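Local coordinates for protein coenzyme A transferase (Yersinia pestis, PDB 3QLI) that probably transfers coenzyme A between acyl-CoA thioesters and small carboxylic acids, at residues 45-50 with 74-79; 51-56 with 177-182. One frame throughout, in Å; residues are numbered along the deposited sequence.

Contact 1. Residues 45-50 with 74-79; sequences GMFAAE and YFETAK
Phe-47 and Glu-76 join the two loops through one backbone bond, from Phe-47 N to Glu-76 O at 2.9 Å; the donor lies in the carbonyl plane, although the N-H...O angle is only 135°. Residues 45-50 curl into a short 3-10 turn, with Ala-49 N on Met-46 O and Glu-50 N on Phe-47 O, while Glu-76 takes the left-handed backbone conformation before Ala-78 takes the N-cap position of helix 79-83.

Glu-50 supplies the polar contact. Its outstretched chain carries the carboxylate to Ala-78 N; OE1 and OE2 both receive weak hydrogen bonds from it, each 3.3 Å long. OE1 also accepts a weak bond from Ala-81 N, so this buried acid gathers amides at the start of the helix, where the dipole would be expected to favour its charged form. Ala-78, small enough to let the carboxylate in, places CB 3.7 Å from Phe-47 CD1.

These loops follow neighbouring parallel strands, 41-44 and 70-74, of the Rossmann-like N-terminal half; at such C-terminal strand ends alpha/beta proteins commonly build their sites. Glu-76 indeed binds CoA, and an acetate ion, probably from the crystallisation liquor, lies about 4 Å from its side chain, as such molecules often do in pockets.

The side chains of Met-46 and Phe-75 set out together in one direction. A bend at chi3 (68°) turns Met-46 CE onto Glu-76 CB, 3.5 Å away, and CE is also 3.8 Å from Phe-75 CB. An unbranched, flexible thioether suits this place, about 6 Å from the side chain of Glu-264, the residue that binds CoA covalently. The Phe-75 ring leads away into an aromatic cluster with Phe-100, Phe-128 and Tyr-165.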
loop_
_atom_site.group_PDB
_atom_site.type_symbol
_atom_site.label_atom_id
_atom_site.label_comp_id
_atom_site.label_asym_id
_atom_site.label_seq_id
_atom_site.Cartn_x
_atom_site.Cartn_y
_atom_site.Cartn_z
ATOM N N GLY A 45 -11.802 18.182 14.768
ATOM C CA GLY A 45 -10.381 17.942 14.865
ATOM C C GLY A 45 -10.067 16.645 15.579
ATOM O O GLY A 45 -10.944 16.003 16.166
ATOM N N MET A 46 -8.797 16.256 15.557
ATOM C CA MET A 46 -8.354 15.015 16.190
ATOM C C MET A 46 -7.869 15.171 17.630
ATOM O O MET A 46 -7.145 16.111 17.945
ATOM C CB MET A 46 -7.212 14.388 15.384
ATOM C CG MET A 46 -7.510 14.116 13.925
ATOM S SD MET A 46 -6.043 13.523 13.056
ATOM C CE MET A 46 -5.823 11.918 13.814
ATOM N N PHE A 47 -8.274 14.251 18.503
ATOM C CA PHE A 47 -7.794 14.254 19.886
ATOM C C PHE A 47 -8.052 15.540 20.670
ATOM O O PHE A 47 -9.190 15.938 20.890
ATOM C CB PHE A 47 -6.318 13.851 19.971
ATOM C CG PHE A 47 -5.923 13.298 21.310
ATOM C CD1 PHE A 47 -6.553 12.176 21.823
ATOM C CD2 PHE A 47 -4.936 13.905 22.063
ATOM C CE1 PHE A 47 -6.200 11.668 23.058
ATOM C CE2 PHE A 47 -4.577 13.402 23.298
ATOM C CZ PHE A 47 -5.210 12.281 23.796
ATOM N N ALA A 48 -6.958 16.169 21.090
ATOM C CA ALA A 48 -6.990 17.392 21.883
ATOM C C ALA A 48 -7.712 18.485 21.108
ATOM O O ALA A 48 -8.219 19.441 21.690
ATOM C CB ALA A 48 -5.579 17.830 22.237
ATOM N N ALA A 49 -7.722 18.342 19.788
ATOM C CA ALA A 49 -8.405 19.262 18.884
ATOM C C ALA A 49 -9.933 19.268 19.063
ATOM O O ALA A 49 -10.585 20.261 18.751
ATOM C CB ALA A 49 -8.033 18.968 17.439
ATOM N N GLU A 50 -10.508 18.162 19.538
ATOM C CA GLU A 50 -11.959 18.096 19.719
ATOM C C GLU A 50 -12.355 19.227 20.664
ATOM O O GLU A 50 -11.711 19.435 21.689
ATOM C CB GLU A 50 -12.369 16.735 20.295
ATOM C CG GLU A 50 -11.943 15.538 19.444
ATOM C CD GLU A 50 -12.280 14.199 20.083
ATOM O OE1 GLU A 50 -12.507 14.155 21.308
ATOM O OE2 GLU A 50 -12.312 13.185 19.356
ATOM N N TYR A 74 -14.839 11.253 11.778
ATOM C CA TYR A 74 -13.728 11.719 12.605
ATOM C C TYR A 74 -12.664 10.644 12.823
ATOM O O TYR A 74 -12.933 9.457 12.613
ATOM C CB TYR A 74 -14.270 12.176 13.970
ATOM C CG TYR A 74 -14.818 11.017 14.766
ATOM C CD1 TYR A 74 -14.068 10.421 15.770
ATOM C CD2 TYR A 74 -16.072 10.490 14.486
ATOM C CE1 TYR A 74 -14.560 9.337 16.483
ATOM C CE2 TYR A 74 -16.576 9.396 15.194
ATOM C CZ TYR A 74 -15.814 8.825 16.185
ATOM O OH TYR A 74 -16.303 7.733 16.880
ATOM N N PHE A 75 -11.494 11.080 13.294
ATOM C CA PHE A 75 -10.342 10.229 13.593
ATOM C C PHE A 75 -9.795 10.551 14.988
ATOM O O PHE A 75 -9.982 11.659 15.486
ATOM C CB PHE A 75 -9.196 10.529 12.622
ATOM C CG PHE A 75 -9.379 9.978 11.239
ATOM C CD1 PHE A 75 -8.833 8.757 10.889
ATOM C CD2 PHE A 75 -10.049 10.708 10.274
ATOM C CE1 PHE A 75 -8.979 8.259 9.612
ATOM C CE2 PHE A 75 -10.199 10.213 8.994
ATOM C CZ PHE A 75 -9.661 8.988 8.663
ATOM N N GLU A 76 -9.095 9.598 15.600
ATOM C CA GLU A 76 -8.455 9.821 16.904
ATOM C C GLU A 76 -9.315 10.362 18.053
ATOM O O GLU A 76 -9.091 11.471 18.533
ATOM C CB GLU A 76 -7.189 10.666 16.743
ATOM C CG GLU A 76 -6.121 10.378 17.787
ATOM C CD GLU A 76 -5.710 8.917 17.827
ATOM O OE1 GLU A 76 -5.739 8.254 16.771
ATOM O OE2 GLU A 76 -5.353 8.430 18.919
ATOM N N THR A 77 -10.304 9.581 18.469
ATOM C CA THR A 77 -11.218 9.967 19.541
ATOM C C THR A 77 -10.558 10.206 20.903
ATOM O O THR A 77 -9.584 9.553 21.266
ATOM C CB THR A 77 -12.300 8.890 19.752
ATOM O OG1 THR A 77 -12.565 8.224 18.513
ATOM C CG2 THR A 77 -13.580 9.513 20.281
ATOM N N ALA A 78 -11.116 11.160 21.644
ATOM C CA ALA A 78 -10.643 11.527 22.973
ATOM C C ALA A 78 -11.824 11.505 23.941
ATOM O O ALA A 78 -12.976 11.561 23.516
ATOM C CB ALA A 78 -10.000 12.897 22.953
ATOM N N LYS A 79 -11.527 11.520 25.232
ATOM C CA LYS A 79 -12.553 11.437 26.257
ATOM C C LYS A 79 -13.570 12.550 26.079
ATOM O O LYS A 79 -14.743 12.376 26.407
ATOM C CB LYS A 79 -11.928 11.514 27.651
ATOM C CG LYS A 79 -12.921 11.337 28.785
ATOM C CD LYS A 79 -12.213 11.146 30.116
ATOM C CE LYS A 79 -13.203 11.136 31.269
ATOM N NZ LYS A 79 -14.333 10.203 31.021
#

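Contact 2. Residues 51-56 with 177-182; sequences PPALLK and IVEVNR
Glu-179 reaches from strand 177-180 to the first turn of helix 52-56 and grips it with both carboxylate oxygens. OE2 accepts Ala-53 N at 3.0 Å through its syn lone pair, with a nearly straight N-H...O angle (167°); OE1 takes Leu-54 N at 2.9 Å, also on the syn side but 18° out of the carboxylate plane. With CG anti to the backbone N (chi1 177°) and the chain stretched out, the acid spans the gap between axes 8.6 Å apart.

Packing is tight around this group. Pro-51 CB presses on OE1 at 3.3 Å, and Pro-52 CD lies equally near OE2; Pro-52 costs nothing in the first turn, where backbone N-H groups have no carbonyl of an earlier turn to bond. Leu-54 and Glu-179 run antiparallel past one another, and Leu-54 CD1 meets Ile-177 CG2 at 3.7 Å; Ala-32 of helix 29-32 packs on both aliphatic residues. Pro-52 and Ala-53 lie on the partly exposed side, where the covering is thinner.

Asn-205 adds a further hydrogen bond to OE2. A buried carboxylate held by two helix-start amides and this amide is probably stabilised as the anion, its charge complementing the helix dipole.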
loop_
_atom_site.group_PDB
_atom_site.type_symbol
_atom_site.label_atom_id
_atom_site.label_comp_id
_atom_site.label_asym_id
_atom_site.label_seq_id
_atom_site.Cartn_x
_atom_site.Cartn_y
_atom_site.Cartn_z
ATOM N N PRO A 51 -13.413 19.960 20.321
ATOM C CA PRO A 51 -13.801 21.134 21.119
ATOM C C PRO A 51 -14.853 20.833 22.206
ATOM O O PRO A 51 -16.013 20.610 21.882
ATOM C CB PRO A 51 -14.347 22.102 20.058
ATOM C CG PRO A 51 -14.905 21.203 19.002
ATOM C CD PRO A 51 -14.083 19.931 19.009
ATOM N N PRO A 52 -14.443 20.831 23.487
ATOM C CA PRO A 52 -15.334 20.355 24.556
ATOM C C PRO A 52 -16.611 21.159 24.746
ATOM O O PRO A 52 -17.642 20.553 25.013
ATOM C CB PRO A 52 -14.463 20.443 25.823
ATOM C CG PRO A 52 -13.339 21.395 25.458
ATOM C CD PRO A 52 -13.087 21.115 23.995
ATOM N N ALA A 53 -16.565 22.476 24.620
ATOM C CA ALA A 53 -17.778 23.258 24.853
ATOM C C ALA A 53 -18.782 23.086 23.713
ATOM O O ALA A 53 -19.997 22.967 23.938
ATOM C CB ALA A 53 -17.442 24.735 25.079
ATOM N N LEU A 54 -18.270 23.058 22.486
ATOM C CA LEU A 54 -19.113 22.855 21.307
ATOM C C LEU A 54 -19.701 21.450 21.322
ATOM O O LEU A 54 -20.874 21.264 21.014
ATOM C CB LEU A 54 -18.319 23.089 20.008
ATOM C CG LEU A 54 -17.913 24.541 19.737
ATOM C CD1 LEU A 54 -16.985 24.647 18.512
ATOM C CD2 LEU A 54 -19.148 25.434 19.544
ATOM N N LEU A 55 -18.895 20.461 21.680
ATOM C CA LEU A 55 -19.384 19.083 21.701
ATOM C C LEU A 55 -20.394 18.846 22.831
ATOM O O LEU A 55 -21.353 18.088 22.665
ATOM C CB LEU A 55 -18.225 18.091 21.787
ATOM C CG LEU A 55 -17.365 18.075 20.515
ATOM C CD1 LEU A 55 -16.199 17.118 20.694
ATOM C CD2 LEU A 55 -18.180 17.705 19.272
ATOM N N LYS A 56 -20.185 19.495 23.973
ATOM C CA LYS A 56 -21.187 19.401 25.036
ATOM C C LYS A 56 -22.509 20.006 24.570
ATOM O O LYS A 56 -23.583 19.423 24.783
ATOM C CB LYS A 56 -20.704 20.088 26.318
ATOM C CG LYS A 56 -21.746 20.095 27.436
ATOM C CD LYS A 56 -21.204 20.800 28.674
ATOM C CE LYS A 56 -22.280 20.936 29.741
ATOM N NZ LYS A 56 -22.446 19.677 30.515
ATOM N N ILE A 177 -16.735 26.309 12.652
ATOM C CA ILE A 177 -16.995 26.868 13.978
ATOM C C ILE A 177 -15.779 26.616 14.852
ATOM O O ILE A 177 -15.348 25.466 14.988
ATOM C CB ILE A 177 -18.194 26.164 14.651
ATOM C CG1 ILE A 177 -19.399 26.152 13.706
ATOM C CG2 ILE A 177 -18.519 26.818 16.003
ATOM C CD1 ILE A 177 -20.617 25.425 14.280
ATOM N N VAL A 178 -15.213 27.669 15.445
ATOM C CA VAL A 178 -14.023 27.478 16.279
ATOM C C VAL A 178 -14.305 27.661 17.766
ATOM O O VAL A 178 -15.191 28.417 18.167
ATOM C CB VAL A 178 -12.871 28.415 15.876
ATOM C CG1 VAL A 178 -12.558 28.267 14.393
ATOM C CG2 VAL A 178 -13.217 29.850 16.218
ATOM N N GLU A 179 -13.533 26.949 18.572
ATOM C CA GLU A 179 -13.548 27.117 20.011
ATOM C C GLU A 179 -12.170 27.623 20.420
ATOM O O GLU A 179 -11.183 26.879 20.397
ATOM C CB GLU A 179 -13.870 25.785 20.686
ATOM C CG GLU A 179 -13.841 25.824 22.215
ATOM C CD GLU A 179 -14.626 24.670 22.821
ATOM O OE1 GLU A 179 -15.622 24.243 22.189
ATOM O OE2 GLU A 179 -14.259 24.190 23.920
ATOM N N VAL A 180 -12.112 28.908 20.752
ATOM C CA VAL A 180 -10.884 29.566 21.158
ATOM C C VAL A 180 -10.487 29.086 22.552
ATOM O O VAL A 180 -11.316 29.026 23.471
ATOM C CB VAL A 180 -11.058 31.111 21.149
ATOM C CG1 VAL A 180 -9.910 31.810 21.911
ATOM C CG2 VAL A 180 -11.173 31.629 19.718
ATOM N N ASN A 181 -9.220 28.735 22.703
ATOM C CA ASN A 181 -8.711 28.225 23.972
ATOM C C ASN A 181 -7.285 28.703 24.148
ATOM O O ASN A 181 -6.417 28.351 23.353
ATOM C CB ASN A 181 -8.757 26.694 23.959
ATOM C CG ASN A 181 -8.331 26.083 25.269
ATOM O OD1 ASN A 181 -7.917 26.786 26.189
ATOM N ND2 ASN A 181 -8.443 24.769 25.372
ATOM N N ARG A 182 -7.027 29.505 25.179
ATOM C CA ARG A 182 -5.681 30.056 25.355
ATOM C C ARG A 182 -4.672 28.953 25.664
ATOM O O ARG A 182 -3.461 29.159 25.552
ATOM C CB ARG A 182 -5.654 31.152 26.430
ATOM C CG ARG A 182 -5.998 30.659 27.814
ATOM C CD ARG A 182 -5.763 31.730 28.886
ATOM N NE ARG A 182 -5.663 31.107 30.203
ATOM C CZ ARG A 182 -6.673 30.999 31.064
ATOM N NH1 ARG A 182 -7.865 31.500 30.763
ATOM N NH2 ARG A 182 -6.482 30.400 32.236
#

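Overall arrangement
Both contacts are buried and use the same connection, from strand 41-44 into helix 52-63, in the N-terminal half of the chain. Contact 1 takes the loop across to the neighbouring connection after strand 70-74, nearer the centre of the chain and beside the CoA site; contact 2 ties the helix start to strand 175-180 and lies farther out, with a partly exposed side at Pro-52 and Ala-53. Each sets a glutamate against amides of a helix start, weakly from loop to helix in contact 1 and firmly from strand to helix in contact 2. Contact 1 adds a backbone bond and aromatic packing, contact 2 prolines and aliphatic chains. They meet where Glu-50 CB packs 3.9 Å from Leu-55 CD1.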